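Local coordinates for bacterioferritin comigratory protein (Xylella fastidiosa, PDB 3IXR) that probably reduces hydrogen peroxide and organic hydroperoxides as a thiol-dependent peroxidase of the PrxQ branch of the peroxiredoxins, at residues D25-N28 with H29-N33. The protein carries 1 engineered substitution. Numbering follows the deposited sequence.
Sequences DTLN and HSLLN
Asn28 O receives the amide of Leu32, with Leu32 N 2.8 Å from Asn28 O. The N-H points almost straight at the oxygen (168°). The bond spans four residues, the i to i+4 pattern of an alpha-helical turn, and it closes the first turn of helix 29-33 on the residue before it. One residue further along, His29 O is gripped twice by Asn33: its side-chain ND2 lies 3.0 Å from His29 O, while its backbone N makes a weak bond to the same oxygen. The side-chain donor lies 23° off the carbonyl plane, whereas the oxygen sits close to the plane of the Asn33 amide.

Asn28 holds the N-cap position of this short helix, near the N-terminal end of the chain, in a peroxiredoxin with the thioredoxin-like fold. Its CG sits between the backbone N and the carbonyl carbon (chi1 64°), which swings the side-chain amide over the start of the helix, beside the backbone N atoms of Ser30 and Leu31.

Leu27 supplies the apolar half of the contact. Its CD2 meets Leu31 CD2 at 3.9 Å, the two side chains meeting at a slant, and its CB packs on Leu32 CG, also at 3.9 Å, with that pair set roughly at right angles. Leu32 CD1 reaches back to Leu27 O at 3.5 Å. Beyond this turn, Leu31 rests on Leu120 and Ala123 of helix 119-123, while backbone hydrogen bonds tie Leu27 to His151 and Leu32 to Ser47.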
loop_
_atom_site.group_PDB
_atom_site.type_symbol
_atom_site.label_atom_id
_atom_site.label_comp_id
_atom_site.label_asym_id
_atom_site.label_seq_id
_atom_site.Cartn_x
_atom_site.Cartn_y
_atom_site.Cartn_z
ATOM N N ASP A 25 14.066 -0.252 -8.882
ATOM C CA ASP A 25 14.822 -0.578 -7.647
ATOM C C ASP A 25 14.373 -1.948 -7.089
ATOM O O ASP A 25 13.271 -2.387 -7.313
ATOM C CB ASP A 25 14.598 0.415 -6.549
ATOM C CG ASP A 25 15.117 1.756 -6.865
ATOM O OD1 ASP A 25 15.967 1.938 -7.821
ATOM O OD2 ASP A 25 14.815 2.731 -6.146
ATOM N N THR A 26 15.264 -2.621 -6.375
ATOM C CA THR A 26 14.984 -3.926 -5.723
ATOM C C THR A 26 14.913 -3.690 -4.229
ATOM O O THR A 26 15.798 -3.017 -3.647
ATOM C CB THR A 26 16.130 -4.911 -5.992
ATOM O OG1 THR A 26 16.206 -5.072 -7.434
ATOM C CG2 THR A 26 15.805 -6.278 -5.432
ATOM N N LEU A 27 13.866 -4.209 -3.594
ATOM C CA LEU A 27 13.781 -4.118 -2.083
ATOM C C LEU A 27 14.932 -4.941 -1.465
ATOM O O LEU A 27 15.135 -6.122 -1.867
ATOM C CB LEU A 27 12.462 -4.721 -1.620
ATOM C CG LEU A 27 11.174 -4.176 -2.318
ATOM C CD1 LEU A 27 9.889 -4.720 -1.628
ATOM C CD2 LEU A 27 11.188 -2.639 -2.338
ATOM N N ASN A 28 15.609 -4.331 -0.501
ATOM C CA ASN A 28 16.779 -5.022 0.088
ATOM C C ASN A 28 16.390 -5.999 1.150
ATOM O O ASN A 28 15.235 -6.118 1.550
ATOM C CB ASN A 28 17.847 -4.011 0.558
ATOM C CG ASN A 28 17.394 -3.097 1.675
ATOM O OD1 ASN A 28 17.752 -1.953 1.666
ATOM N ND2 ASN A 28 16.636 -3.590 2.630
ATOM N N HIS A 29 17.380 -6.784 1.589
ATOM C CA HIS A 29 17.108 -7.882 2.486
ATOM C C HIS A 29 16.527 -7.331 3.795
ATOM O O HIS A 29 15.599 -7.935 4.304
ATOM C CB HIS A 29 18.428 -8.664 2.783
ATOM C CG HIS A 29 18.278 -9.734 3.836
ATOM N ND1 HIS A 29 18.688 -9.579 5.158
ATOM C CD2 HIS A 29 17.724 -10.965 3.771
ATOM C CE1 HIS A 29 18.413 -10.672 5.838
ATOM N NE2 HIS A 29 17.834 -11.530 5.021
ATOM N N SER A 30 17.043 -6.208 4.322
ATOM C CA SER A 30 16.547 -5.669 5.595
ATOM C C SER A 30 15.022 -5.293 5.494
ATOM O O SER A 30 14.143 -5.732 6.326
ATOM C CB SER A 30 17.395 -4.449 5.948
ATOM O OG SER A 30 16.752 -3.584 6.867
ATOM N N LEU A 31 14.698 -4.568 4.431
ATOM C CA LEU A 31 13.285 -4.259 4.185
ATOM C C LEU A 31 12.445 -5.511 3.924
ATOM O O LEU A 31 11.305 -5.612 4.415
ATOM C CB LEU A 31 13.183 -3.328 2.970
ATOM C CG LEU A 31 11.732 -2.941 2.575
ATOM C CD1 LEU A 31 11.175 -2.297 3.690
ATOM C CD2 LEU A 31 11.889 -1.932 1.447
ATOM N N LEU A 32 12.905 -6.465 3.105
ATOM C CA LEU A 32 12.136 -7.684 2.825
ATOM C C LEU A 32 11.804 -8.533 4.077
ATOM O O LEU A 32 10.844 -9.253 4.091
ATOM C CB LEU A 32 12.869 -8.542 1.788
ATOM C CG LEU A 32 12.783 -8.098 0.309
ATOM C CD1 LEU A 32 13.734 -8.981 -0.476
ATOM C CD2 LEU A 32 11.373 -8.268 -0.168
ATOM N N ASN A 33 12.679 -8.394 5.088
ATOM C CA ASN A 33 12.491 -9.218 6.323
ATOM C C ASN A 33 11.992 -8.427 7.500
ATOM O O ASN A 33 11.855 -8.944 8.630
ATOM C CB ASN A 33 13.783 -9.972 6.626
ATOM C CG ASN A 33 13.969 -11.055 5.613
ATOM O OD1 ASN A 33 13.347 -12.110 5.701
ATOM N ND2 ASN A 33 14.722 -10.759 4.567
#